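Local coordinates for protein putative creatinine amidohydrolase (Bacteroides fragilis, PDB 3LUB) that binds a pair of zinc ions and probably hydrolyses carbon-nitrogen bonds in linear amides, as a member of the creatininase superfamily, at residues Lys20-Ile25 and Ser62-Met67; Val52-Leu57 and Pro235-Leu240. All blocks are in the same frame, centred on the assembly; numbering follows the deposited sequence.

Contact 1: residues Lys20-Ile25 and Ser62-Met67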
loop_
_atom_site.group_PDB
_atom_site.type_symbol
_atom_site.label_atom_id
_atom_site.label_comp_id
_atom_site.label_asym_id
_atom_site.label_seq_id
_atom_site.Cartn_x
_atom_site.Cartn_y
_atom_site.Cartn_z
ATOM N N LYS F 20 13.758 -24.062 25.502
ATOM C CA LYS F 20 14.214 -22.696 25.272
ATOM C C LYS F 20 14.918 -22.591 23.943
ATOM O O LYS F 20 15.884 -23.318 23.694
ATOM C CB LYS F 20 15.185 -22.251 26.362
ATOM C CG LYS F 20 15.235 -20.718 26.471
ATOM C CD LYS F 20 16.514 -20.153 27.042
ATOM C CE LYS F 20 16.677 -18.705 26.575
ATOM N NZ LYS F 20 15.379 -17.933 26.602
ATOM N N TYR F 21 14.456 -21.676 23.099
ATOM C CA TYR F 21 15.106 -21.432 21.817
ATOM C C TYR F 21 15.792 -20.083 21.860
ATOM O O TYR F 21 15.239 -19.111 22.342
ATOM C CB TYR F 21 14.113 -21.543 20.643
ATOM C CG TYR F 21 13.662 -22.958 20.405
ATOM C CD1 TYR F 21 12.598 -23.501 21.107
ATOM C CD2 TYR F 21 14.299 -23.758 19.502
ATOM C CE1 TYR F 21 12.207 -24.803 20.915
ATOM C CE2 TYR F 21 13.885 -25.052 19.289
ATOM C CZ TYR F 21 12.843 -25.575 20.024
ATOM O OH TYR F 21 12.443 -26.889 19.862
ATOM N N ASP F 22 17.017 -20.058 21.362
ATOM C CA ASP F 22 17.875 -18.868 21.376
ATOM C C ASP F 22 17.823 -18.100 20.053
ATOM O O ASP F 22 17.641 -16.865 20.037
ATOM C CB ASP F 22 19.321 -19.293 21.631
ATOM C CG ASP F 22 19.508 -19.903 23.001
ATOM O OD1 ASP F 22 19.290 -19.161 23.968
ATOM O OD2 ASP F 22 19.839 -21.112 23.095
ATOM N N VAL F 23 18.007 -18.822 18.953
ATOM C CA VAL F 23 18.031 -18.204 17.605
ATOM C C VAL F 23 17.020 -18.857 16.701
ATOM O O VAL F 23 16.811 -20.039 16.817
ATOM C CB VAL F 23 19.440 -18.282 16.989
ATOM C CG1 VAL F 23 19.529 -17.462 15.706
ATOM C CG2 VAL F 23 20.481 -17.848 18.032
ATOM N N ILE F 24 16.374 -18.070 15.822
ATOM C CA ILE F 24 15.460 -18.598 14.784
ATOM C C ILE F 24 16.168 -18.478 13.443
ATOM O O ILE F 24 16.818 -17.481 13.142
ATOM C CB ILE F 24 14.090 -17.815 14.722
ATOM C CG1 ILE F 24 13.467 -17.623 16.136
ATOM C CG2 ILE F 24 13.118 -18.436 13.704
ATOM C CD1 ILE F 24 13.378 -18.857 16.995
ATOM N N ILE F 25 16.053 -19.505 12.621
ATOM C CA ILE F 25 16.663 -19.498 11.288
ATOM C C ILE F 25 15.546 -19.582 10.286
ATOM O O ILE F 25 14.733 -20.489 10.356
ATOM C CB ILE F 25 17.627 -20.683 11.037
ATOM C CG1 ILE F 25 18.447 -21.038 12.308
ATOM C CG2 ILE F 25 18.464 -20.352 9.905
ATOM C CD1 ILE F 25 19.199 -19.945 12.860
ATOM N N SER F 62 27.344 -26.834 22.041
ATOM C CA SER F 62 27.237 -25.741 23.030
ATOM C C SER F 62 25.954 -25.688 23.811
ATOM O O SER F 62 25.805 -24.837 24.680
ATOM C CB SER F 62 27.364 -24.374 22.341
ATOM O OG SER F 62 28.501 -24.323 21.499
ATOM N N GLY F 63 24.992 -26.534 23.490
ATOM C CA GLY F 63 23.670 -26.443 24.121
ATOM C C GLY F 63 22.865 -25.233 23.655
ATOM O O GLY F 63 21.862 -24.865 24.260
ATOM N N VAL F 64 23.300 -24.595 22.576
ATOM C CA VAL F 64 22.558 -23.487 22.003
ATOM C C VAL F 64 21.518 -24.095 21.065
ATOM O O VAL F 64 21.869 -24.858 20.179
ATOM C CB VAL F 64 23.475 -22.502 21.276
ATOM C CG1 VAL F 64 22.645 -21.535 20.428
ATOM C CG2 VAL F 64 24.321 -21.750 22.300
ATOM N N ARG F 65 20.246 -23.758 21.293
ATOM C CA ARG F 65 19.116 -24.364 20.585
ATOM C C ARG F 65 18.432 -23.387 19.649
ATOM O O ARG F 65 17.877 -22.376 20.107
ATOM C CB ARG F 65 18.076 -24.883 21.586
ATOM C CG ARG F 65 17.054 -25.791 20.911
ATOM C CD ARG F 65 15.946 -26.248 21.848
ATOM N NE ARG F 65 16.406 -27.300 22.738
ATOM C CZ ARG F 65 16.739 -27.146 24.018
ATOM N NH1 ARG F 65 16.682 -25.977 24.616
ATOM N NH2 ARG F 65 17.128 -28.199 24.711
ATOM N N CYS F 66 18.435 -23.728 18.356
ATOM C CA CYS F 66 17.864 -22.901 17.317
ATOM C C CYS F 66 16.693 -23.622 16.650
ATOM O O CYS F 66 16.644 -24.862 16.591
ATOM C CB CYS F 66 18.939 -22.562 16.295
ATOM S SG CYS F 66 20.448 -21.843 17.057
HETATM N N MSE F 67 15.729 -22.851 16.174
HETATM C CA MSE F 67 14.643 -23.427 15.391
HETATM C C MSE F 67 14.820 -23.063 13.947
HETATM O O MSE F 67 14.887 -21.879 13.614
HETATM C CB MSE F 67 13.301 -22.884 15.865
HETATM C CG MSE F 67 12.079 -23.525 15.189
HETATM SE SE MSE F 67 12.107 -25.481 15.095
HETATM C CE MSE F 67 10.949 -25.968 16.620
HETATM O O HOH W 1 19.212 -22.795 25.031
#

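Contact 2: residues Val52-Leu57 and Pro235-Leu240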
loop_
_atom_site.group_PDB
_atom_site.type_symbol
_atom_site.label_atom_id
_atom_site.label_comp_id
_atom_site.label_asym_id
_atom_site.label_seq_id
_atom_site.Cartn_x
_atom_site.Cartn_y
_atom_site.Cartn_z
ATOM N N VAL F 52 19.550 -26.883 9.357
ATOM C CA VAL F 52 19.235 -27.968 10.325
ATOM C C VAL F 52 20.531 -28.643 10.810
ATOM O O VAL F 52 20.729 -28.829 12.026
ATOM C CB VAL F 52 18.217 -28.985 9.741
ATOM C CG1 VAL F 52 18.150 -30.294 10.573
ATOM C CG2 VAL F 52 16.866 -28.354 9.686
ATOM N N GLU F 53 21.432 -28.941 9.878
ATOM C CA GLU F 53 22.731 -29.514 10.232
ATOM C C GLU F 53 23.522 -28.588 11.174
ATOM O O GLU F 53 24.103 -29.046 12.104
ATOM C CB GLU F 53 23.567 -29.781 8.992
ATOM C CG GLU F 53 23.702 -31.220 8.562
ATOM C CD GLU F 53 25.017 -31.475 7.829
ATOM O OE1 GLU F 53 26.036 -31.668 8.532
ATOM O OE2 GLU F 53 25.046 -31.462 6.572
ATOM N N ALA F 54 23.533 -27.286 10.909
ATOM C CA ALA F 54 24.257 -26.341 11.763
ATOM C C ALA F 54 23.575 -26.186 13.116
ATOM O O ALA F 54 24.260 -26.008 14.133
ATOM C CB ALA F 54 24.436 -24.992 11.083
ATOM N N ALA F 55 22.244 -26.222 13.133
ATOM C CA ALA F 55 21.468 -26.183 14.385
ATOM C C ALA F 55 21.797 -27.391 15.269
ATOM O O ALA F 55 21.970 -27.271 16.486
ATOM C CB ALA F 55 19.892 -26.116 14.082
ATOM N N GLU F 56 21.878 -28.556 14.648
ATOM C CA GLU F 56 22.219 -29.781 15.340
ATOM C C GLU F 56 23.644 -29.703 15.908
ATOM O O GLU F 56 23.896 -30.113 17.051
ATOM C CB GLU F 56 22.099 -30.971 14.386
ATOM C CG GLU F 56 20.663 -31.401 14.102
ATOM C CD GLU F 56 20.549 -32.488 13.025
ATOM O OE1 GLU F 56 21.454 -32.602 12.140
ATOM O OE2 GLU F 56 19.535 -33.225 13.044
ATOM N N LEU F 57 24.571 -29.172 15.114
ATOM C CA LEU F 57 25.940 -28.981 15.603
ATOM C C LEU F 57 26.019 -28.003 16.761
ATOM O O LEU F 57 26.697 -28.301 17.743
ATOM C CB LEU F 57 26.864 -28.526 14.491
ATOM C CG LEU F 57 28.348 -28.479 14.818
ATOM C CD1 LEU F 57 28.841 -29.874 15.159
ATOM C CD2 LEU F 57 29.072 -27.866 13.621
ATOM N N PRO F 235 32.563 -27.102 6.014
ATOM C CA PRO F 235 32.923 -25.787 6.571
ATOM C C PRO F 235 31.770 -24.754 6.692
ATOM O O PRO F 235 31.765 -23.926 7.632
ATOM C CB PRO F 235 33.997 -25.285 5.586
ATOM C CG PRO F 235 33.721 -26.013 4.318
ATOM C CD PRO F 235 33.266 -27.355 4.742
ATOM N N ILE F 236 30.824 -24.788 5.743
ATOM C CA ILE F 236 29.638 -23.896 5.757
ATOM C C ILE F 236 28.878 -24.155 7.064
ATOM O O ILE F 236 28.587 -23.238 7.852
ATOM C CB ILE F 236 28.733 -24.114 4.464
ATOM C CG1 ILE F 236 29.491 -23.731 3.185
ATOM C CG2 ILE F 236 27.416 -23.323 4.532
ATOM C CD1 ILE F 236 28.799 -24.168 1.860
ATOM N N VAL F 237 28.613 -25.431 7.317
ATOM C CA VAL F 237 27.875 -25.865 8.514
ATOM C C VAL F 237 28.548 -25.457 9.802
ATOM O O VAL F 237 27.895 -24.965 10.734
ATOM C CB VAL F 237 27.614 -27.388 8.473
ATOM C CG1 VAL F 237 27.272 -27.905 9.897
ATOM C CG2 VAL F 237 26.462 -27.675 7.437
ATOM N N GLU F 238 29.871 -25.607 9.837
ATOM C CA GLU F 238 30.648 -25.273 11.030
ATOM C C GLU F 238 30.693 -23.757 11.298
ATOM O O GLU F 238 30.552 -23.300 12.453
ATOM C CB GLU F 238 32.077 -25.872 10.882
ATOM C CG GLU F 238 32.859 -25.924 12.208
ATOM C CD GLU F 238 33.319 -24.554 12.663
ATOM O OE1 GLU F 238 33.744 -23.758 11.792
ATOM O OE2 GLU F 238 33.236 -24.257 13.881
ATOM N N LYS F 239 30.880 -22.965 10.238
ATOM C CA LYS F 239 30.802 -21.496 10.384
ATOM C C LYS F 239 29.421 -21.008 10.813
ATOM O O LYS F 239 29.314 -20.100 11.623
ATOM C CB LYS F 239 31.181 -20.779 9.096
ATOM C CG LYS F 239 32.660 -20.524 8.906
ATOM C CD LYS F 239 32.872 -19.452 7.803
ATOM C CE LYS F 239 34.302 -19.472 7.259
ATOM N NZ LYS F 239 35.331 -19.606 8.344
ATOM N N LEU F 240 28.359 -21.584 10.252
ATOM C CA LEU F 240 27.002 -21.186 10.621
ATOM C C LEU F 240 26.717 -21.548 12.081
ATOM O O LEU F 240 26.209 -20.727 12.843
ATOM C CB LEU F 240 25.961 -21.783 9.644
ATOM C CG LEU F 240 25.884 -21.072 8.284
ATOM C CD1 LEU F 240 25.120 -21.851 7.199
ATOM C CD2 LEU F 240 25.298 -19.607 8.419
#

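Contact 1: residues Lys20-Ile25 and Ser62-Met67
The beta-alpha-beta unit made of strand 23-28, helix 42-62 and strand 66-68 brings Tyr21, Asp22 and Val23 alongside Arg65, Cys66 and Met67 on the N-terminal side of its two parallel strands. Parallel pairing is clearest at Ile24 and Met67, whose CA atoms lie 4.9 Å apart: the selenomethionine Met67 donates its N to Val23 O and accepts from Ile25 N on its own O, that second bond being 2.8 Å long. Ahead of this bridge Asp22 closes a ring of two bonds with one residue. Its N points almost straight at Arg65 O (N-H...O 174°), while Arg65 N donates to Asp22 OD2 at 3.2 Å, on the carboxylate lone pair anti to the other oxygen. A water also donates to OD2, so two donors grip that oxygen.

Arg65 leaves the backbone with CG anti to its N (chi1 -167°) and stays extended at chi2, which lays CD over one face of the Tyr21 ring, 3.7 Å from the centroid, as a CH-pi contact. The bend at chi3 (-77°) then directs the guanidinium, its plane steeply inclined to the ring, and NH1 reaches Lys20 O at 2.9 Å with that oxygen in the guanidinium plane. NE forms a salt bridge with Glu5, whose backbone O holds Tyr21 OH. Met67 SE lies obliquely to the ring, a Met-aromatic contact.

Helix 226-249 packs on Asp22, Ile25 and Val64; helix 13-16 touches Tyr21 and Met67, and Phe86 of a second subunit meets the Tyr21 ring edge-to-face. Backbone hydrogen bonds of Ile24 with Lys113 and Leu115 continue the sheet to strand 113-118, leaving 66-68 outermost within the chain.

Contact 2: residues Val52-Leu57 and Pro235-Leu240
Ala54 and Val237 mark the close point of a helix-helix crossing in the creatininase-family domain, where helix 42-62 meets helix 226-249. The axes of the two short segments approach to 8.3 Å and cross at -54°, and the Ala54 and Val237 CA atoms are 4.9 Å apart. The small side chain of Ala54 is consistent with so near an approach: its CB is 3.5 Å from Val237 O and 3.8 Å from Leu240 CB, and so touches the backbone of the other helix as well as its side chains.

Val237 supplies the matching branched group. Its CG1, anti to the backbone N (chi1 162°), lies over the backbone of the first helix, 3.9 Å from Ala54 CA, while CG2 turns to Glu53 and meets CB at the same distance. The two methyls thus straddle neighbouring residues of one helical turn. No hydrogen bond crosses between the segments, which makes this centre purely van der Waals; Ile50 from the preceding turn of helix 42-62 extends it against Ile236, Val237 and Leu240, and Phe244 covers Ala54 further along helix 226-249.

Toward Glu53, Leu57 and Glu238 the contact is looser and these side chains are partly exposed. Glu53 runs past Val237 at about a right angle with its chain extended beyond CG, touching Val237 CG2 with CB and with the carboxylate group, CD as well as its oxygens, while OE2 is held by Tyr175. Glu238 leaves its helix pointing away from the other one, and its OE2 makes a salt bridge with Arg61. At the Glu238 end Leu57 reaches across: its CD2 methyl lies 4.1 Å from Val237 CG1 and 4.0 Å from Glu238 CA.

Helix 42-62 connects the two contacts: it is the crossover between the strands paired in contact 1, and its second half supplies residues 52-57 of contact 2. Their centres are 12 Å apart, and the segments touch where Cys66 O lies 4.3 Å from Ala55 CB, on a side of the helix turned away from Val237. Helix 226-249 also serves both, through Val237 and Leu240 in contact 2 and, later in its course, Phe244 and Ala248 against contact 1. Neither contact includes a ligand of the zinc pair, which is held by Glu32, His34, Asp43, His120 and Glu168. A bound calcium ion lies about 5 Å from the Glu238 side chain; the Val64 side chain is about 12 Å from a calcium ion.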